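Local coordinates for outer surface protein (Borrelia burgdorferi, PDB 5IZT) that is an outer surface protein of the Borrelia CRASP-1-like family, mostly helical, whose precise role is not established, at residues 200-211 / 249-260. Numbering follows the deposited sequence.
Sequences NNFGFRETYDQF and RNKFYALMDFDQ
With CG anti to the backbone N in both Glu206 (chi1 167°) and Phe204 (chi1 169°), the loop 200-211 reaches across to Arg249 and Tyr253 on the last turns of helix 243-255 and to Phe258 just beyond it. The helix ends in a Schellman motif with Asp257 as its C-prime residue, and the loop after helix 179-197 packs against it through an aromatic cluster flanked by a salt bridge. Phe258, whose N bonds to Tyr253 O in that motif, turns its ring edge toward one face of Phe204, Phe258 CD1 lying 3.9 Å from Phe204 CD2. Phe204 CZ sits over one face of the Tyr253 ring and Phe204 CE2 comes 3.5 Å from Tyr253 CD2, while Phe211 brings its ring edge to Tyr253 in an offset edge-to-face pair. Phenylalanines at 204, 211 and 258 thus supply apolar faces and edges to the cluster; Ile263 of helix 260-274 also touches Phe204 and Phe211. Asn200 lays CB over the Phe258 face, 3.9 Å from the centroid, while its OD1 accepts from Phe202 N in an Asx turn and also from Phe204 N, fixing the bend that presents Phe204. A tyrosine suits position 253 because its ring packs in the cluster while its OH donates to Glu206. Arg249 grips Glu206 side-on, Arg249 NH2 to Glu206 OE1 2.9 Å, and its NH1 binds the carbonyls of Leu238 and Ser240. The amide of Gln210 stacks on the guanidinium, planes 13° apart, while its NE2 donates to Asn239 O. Glu206 OE2 receives two bonds, from Arg249 NE at 2.6 Å and, on its anti lone pair, from Tyr253 OH at 2.7 Å.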
loop_
_atom_site.group_PDB
_atom_site.type_symbol
_atom_site.label_atom_id
_atom_site.label_comp_id
_atom_site.label_asym_id
_atom_site.label_seq_id
_atom_site.Cartn_x
_atom_site.Cartn_y
_atom_site.Cartn_z
ATOM N N ASN A 200 11.157 0.529 7.658
ATOM C CA ASN A 200 12.414 0.698 6.944
ATOM C C ASN A 200 13.511 0.019 7.749
ATOM O O ASN A 200 14.010 0.580 8.725
ATOM C CB ASN A 200 12.712 2.178 6.745
ATOM C CG ASN A 200 14.102 2.422 6.206
ATOM O OD1 ASN A 200 14.801 1.488 5.789
ATOM N ND2 ASN A 200 14.513 3.685 6.203
ATOM N N ASN A 201 13.896 -1.191 7.335
ATOM C CA ASN A 201 15.016 -1.914 7.932
ATOM C C ASN A 201 16.270 -1.853 7.070
ATOM O O ASN A 201 17.160 -2.701 7.221
ATOM C CB ASN A 201 14.628 -3.377 8.180
ATOM C CG ASN A 201 13.331 -3.514 8.952
ATOM O OD1 ASN A 201 13.153 -2.888 9.995
ATOM N ND2 ASN A 201 12.413 -4.329 8.436
ATOM N N PHE A 202 16.365 -0.872 6.166
ATOM C CA PHE A 202 17.434 -0.837 5.171
ATOM C C PHE A 202 18.297 0.420 5.247
ATOM O O PHE A 202 19.118 0.638 4.349
ATOM C CB PHE A 202 16.871 -0.934 3.744
ATOM C CG PHE A 202 15.944 -2.096 3.503
ATOM C CD1 PHE A 202 14.912 -1.978 2.581
ATOM C CD2 PHE A 202 16.110 -3.308 4.164
ATOM C CE1 PHE A 202 14.049 -3.034 2.341
ATOM C CE2 PHE A 202 15.251 -4.374 3.929
ATOM C CZ PHE A 202 14.221 -4.237 3.016
ATOM N N GLY A 203 18.132 1.266 6.264
ATOM C CA GLY A 203 18.823 2.550 6.246
ATOM C C GLY A 203 18.387 3.445 5.107
ATOM O O GLY A 203 19.093 4.392 4.742
ATOM N N PHE A 204 17.224 3.167 4.534
ATOM C CA PHE A 204 16.670 4.013 3.491
ATOM C C PHE A 204 16.473 5.419 4.037
ATOM O O PHE A 204 16.041 5.595 5.178
ATOM C CB PHE A 204 15.352 3.399 3.027
ATOM C CG PHE A 204 14.516 4.278 2.148
ATOM C CD1 PHE A 204 14.581 4.157 0.772
ATOM C CD2 PHE A 204 13.623 5.178 2.698
ATOM C CE1 PHE A 204 13.788 4.947 -0.041
ATOM C CE2 PHE A 204 12.823 5.962 1.899
ATOM C CZ PHE A 204 12.907 5.851 0.526
ATOM N N ARG A 205 16.776 6.426 3.215
ATOM C CA ARG A 205 16.550 7.806 3.614
ATOM C C ARG A 205 15.950 8.604 2.463
ATOM O O ARG A 205 16.305 8.407 1.299
ATOM C CB ARG A 205 17.844 8.476 4.092
ATOM C CG ARG A 205 17.600 9.493 5.196
ATOM C CD ARG A 205 18.888 10.145 5.656
ATOM N NE ARG A 205 18.694 10.991 6.834
ATOM C CZ ARG A 205 18.390 12.286 6.792
ATOM N NH1 ARG A 205 18.240 12.902 5.626
ATOM N NH2 ARG A 205 18.240 12.969 7.921
ATOM N N GLU A 206 15.012 9.479 2.807
ATOM C CA GLU A 206 14.330 10.324 1.830
ATOM C C GLU A 206 15.246 11.457 1.350
ATOM O O GLU A 206 15.882 12.139 2.158
ATOM C CB GLU A 206 13.068 10.875 2.487
ATOM C CG GLU A 206 12.353 11.989 1.796
ATOM C CD GLU A 206 11.108 12.401 2.565
ATOM O OE1 GLU A 206 11.221 13.185 3.536
ATOM O OE2 GLU A 206 10.015 11.963 2.192
ATOM N N THR A 207 15.308 11.665 0.033
ATOM C CA THR A 207 16.089 12.763 -0.516
ATOM C C THR A 207 15.399 14.100 -0.273
ATOM O O THR A 207 14.206 14.172 0.026
ATOM C CB THR A 207 16.318 12.576 -2.010
ATOM O OG1 THR A 207 15.052 12.457 -2.661
ATOM C CG2 THR A 207 17.142 11.319 -2.266
ATOM N N TYR A 208 16.170 15.186 -0.416
ATOM C CA TYR A 208 15.603 16.493 -0.102
ATOM C C TYR A 208 14.413 16.814 -1.004
ATOM O O TYR A 208 13.407 17.363 -0.539
ATOM C CB TYR A 208 16.658 17.598 -0.212
ATOM C CG TYR A 208 16.083 18.923 0.223
ATOM C CD1 TYR A 208 15.997 19.242 1.576
ATOM C CD2 TYR A 208 15.587 19.836 -0.701
ATOM C CE1 TYR A 208 15.454 20.439 1.997
ATOM C CE2 TYR A 208 15.041 21.039 -0.288
ATOM C CZ TYR A 208 14.980 21.336 1.062
ATOM O OH TYR A 208 14.443 22.530 1.484
ATOM N N ASP A 209 14.502 16.485 -2.294
ATOM C CA ASP A 209 13.384 16.754 -3.193
ATOM C C ASP A 209 12.306 15.659 -3.153
ATOM O O ASP A 209 11.454 15.624 -4.052
ATOM C CB ASP A 209 13.892 16.996 -4.633
ATOM C CG ASP A 209 14.481 15.749 -5.309
ATOM O OD1 ASP A 209 14.336 14.620 -4.806
ATOM O OD2 ASP A 209 15.112 15.905 -6.378
ATOM N N GLN A 210 12.337 14.785 -2.139
ATOM C CA GLN A 210 11.355 13.702 -1.948
ATOM C C GLN A 210 11.140 12.918 -3.250
ATOM O O GLN A 210 10.010 12.691 -3.697
ATOM C CB GLN A 210 10.028 14.257 -1.398
ATOM C CG GLN A 210 10.224 15.075 -0.113
ATOM C CD GLN A 210 9.024 15.954 0.265
ATOM O OE1 GLN A 210 7.928 15.807 -0.269
ATOM N NE2 GLN A 210 9.247 16.882 1.192
ATOM N N PHE A 211 12.259 12.528 -3.873
ATOM C CA PHE A 211 12.272 11.718 -5.096
ATOM C C PHE A 211 11.446 12.366 -6.211
ATOM O O PHE A 211 10.651 11.707 -6.885
ATOM C CB PHE A 211 11.792 10.290 -4.809
ATOM C CG PHE A 211 12.546 9.623 -3.683
ATOM C CD1 PHE A 211 13.817 9.107 -3.891
ATOM C CD2 PHE A 211 11.991 9.542 -2.408
ATOM C CE1 PHE A 211 14.530 8.509 -2.846
ATOM C CE2 PHE A 211 12.689 8.951 -1.362
ATOM C CZ PHE A 211 13.964 8.431 -1.581
ATOM N N ARG A 249 4.439 10.084 3.780
ATOM C CA ARG A 249 5.307 9.777 2.645
ATOM C C ARG A 249 5.984 8.428 2.828
ATOM O O ARG A 249 6.189 7.692 1.856
ATOM C CB ARG A 249 6.375 10.863 2.455
ATOM C CG ARG A 249 5.803 12.249 2.192
ATOM C CD ARG A 249 6.894 13.186 1.700
ATOM N NE ARG A 249 7.925 13.494 2.690
ATOM C CZ ARG A 249 7.887 14.550 3.497
ATOM N NH1 ARG A 249 6.836 15.377 3.461
ATOM N NH2 ARG A 249 8.901 14.793 4.325
ATOM N N ASN A 250 6.318 8.077 4.062
ATOM C CA ASN A 250 6.975 6.793 4.260
ATOM C C ASN A 250 6.040 5.617 4.020
ATOM O O ASN A 250 6.528 4.509 3.748
ATOM C CB ASN A 250 7.596 6.736 5.651
ATOM C CG ASN A 250 8.987 7.341 5.671
ATOM O OD1 ASN A 250 9.161 8.533 5.426
ATOM N ND2 ASN A 250 9.986 6.515 5.940
ATOM N N LYS A 251 4.717 5.819 4.091
ATOM C CA LYS A 251 3.816 4.736 3.690
ATOM C C LYS A 251 3.937 4.457 2.196
ATOM O O LYS A 251 3.838 3.301 1.771
ATOM C CB LYS A 251 2.371 5.074 4.049
ATOM C CG LYS A 251 2.204 5.439 5.528
ATOM C CD LYS A 251 1.426 4.435 6.281
ATOM C CE LYS A 251 1.342 4.828 7.761
ATOM N NZ LYS A 251 2.289 4.017 8.574
ATOM N N PHE A 252 4.102 5.504 1.374
ATOM C CA PHE A 252 4.331 5.263 -0.050
ATOM C C PHE A 252 5.664 4.558 -0.273
ATOM O O PHE A 252 5.763 3.653 -1.113
ATOM C CB PHE A 252 4.299 6.562 -0.865
ATOM C CG PHE A 252 4.483 6.321 -2.332
ATOM C CD1 PHE A 252 3.446 5.756 -3.090
ATOM C CD2 PHE A 252 5.702 6.587 -2.949
ATOM C CE1 PHE A 252 3.618 5.492 -4.446
ATOM C CE2 PHE A 252 5.892 6.315 -4.323
ATOM C CZ PHE A 252 4.841 5.779 -5.069
ATOM N N TYR A 253 6.701 4.964 0.451
ATOM C CA TYR A 253 7.992 4.274 0.324
ATOM C C TYR A 253 7.874 2.817 0.739
ATOM O O TYR A 253 8.498 1.931 0.131
ATOM C CB TYR A 253 9.059 4.982 1.160
ATOM C CG TYR A 253 9.209 6.457 0.837
ATOM C CD1 TYR A 253 8.920 6.939 -0.436
ATOM C CD2 TYR A 253 9.604 7.373 1.819
ATOM C CE1 TYR A 253 9.025 8.302 -0.734
ATOM C CE2 TYR A 253 9.719 8.755 1.519
ATOM C CZ TYR A 253 9.435 9.200 0.250
ATOM O OH TYR A 253 9.553 10.553 -0.052
ATOM N N ALA A 254 7.083 2.548 1.785
ATOM C CA ALA A 254 6.875 1.178 2.242
ATOM C C ALA A 254 6.116 0.350 1.212
ATOM O O ALA A 254 6.389 -0.846 1.048
ATOM C CB ALA A 254 6.125 1.179 3.571
ATOM N N LEU A 255 5.149 0.966 0.528
ATOM C CA LEU A 255 4.419 0.285 -0.535
ATOM C C LEU A 255 5.357 -0.177 -1.645
ATOM O O LEU A 255 5.154 -1.249 -2.241
ATOM C CB LEU A 255 3.352 1.230 -1.099
ATOM C CG LEU A 255 2.597 0.764 -2.336
ATOM C CD1 LEU A 255 1.791 -0.513 -2.049
ATOM C CD2 LEU A 255 1.699 1.916 -2.815
ATOM N N MET A 256 6.383 0.627 -1.935
ATOM C CA MET A 256 7.418 0.328 -2.919
ATOM C C MET A 256 8.589 -0.442 -2.324
ATOM O O MET A 256 9.665 -0.499 -2.940
ATOM C CB MET A 256 7.912 1.635 -3.552
ATOM C CG MET A 256 6.768 2.463 -4.057
ATOM S SD MET A 256 6.120 1.660 -5.530
ATOM C CE MET A 256 7.284 2.312 -6.722
ATOM N N ASP A 257 8.411 -1.027 -1.131
ATOM C CA ASP A 257 9.418 -1.874 -0.478
ATOM C C ASP A 257 10.746 -1.152 -0.248
ATOM O O ASP A 257 11.821 -1.769 -0.262
ATOM C CB ASP A 257 9.618 -3.172 -1.258
ATOM C CG ASP A 257 8.362 -4.042 -1.249
ATOM O OD1 ASP A 257 7.763 -4.226 -0.168
ATOM O OD2 ASP A 257 7.967 -4.538 -2.316
ATOM N N PHE A 258 10.666 0.154 -0.008
ATOM C CA PHE A 258 11.839 0.992 0.260
ATOM C C PHE A 258 12.924 0.795 -0.800
ATOM O O PHE A 258 14.120 0.839 -0.507
ATOM C CB PHE A 258 12.368 0.737 1.672
ATOM C CG PHE A 258 11.351 1.035 2.748
ATOM C CD1 PHE A 258 11.034 2.344 3.083
ATOM C CD2 PHE A 258 10.686 0.007 3.381
ATOM C CE1 PHE A 258 10.074 2.616 4.056
ATOM C CE2 PHE A 258 9.732 0.267 4.355
ATOM C CZ PHE A 258 9.415 1.559 4.688
ATOM N N ASP A 259 12.497 0.603 -2.052
ATOM C CA ASP A 259 13.398 0.429 -3.201
ATOM C C ASP A 259 13.688 1.809 -3.794
ATOM O O ASP A 259 12.858 2.374 -4.510
ATOM C CB ASP A 259 12.758 -0.513 -4.218
ATOM C CG ASP A 259 13.664 -0.851 -5.413
ATOM O OD1 ASP A 259 14.419 -0.003 -5.909
ATOM O OD2 ASP A 259 13.574 -1.986 -5.914
ATOM N N GLN A 260 14.879 2.343 -3.516
ATOM C CA GLN A 260 15.213 3.700 -3.950
ATOM C C GLN A 260 15.075 3.850 -5.460
ATOM O O GLN A 260 14.541 4.849 -5.956
ATOM C CB GLN A 260 16.639 4.048 -3.516
ATOM C CG GLN A 260 17.139 5.392 -4.047
ATOM C CD GLN A 260 18.671 5.523 -4.030
ATOM O OE1 GLN A 260 19.402 4.610 -4.432
ATOM N NE2 GLN A 260 19.157 6.671 -3.567
#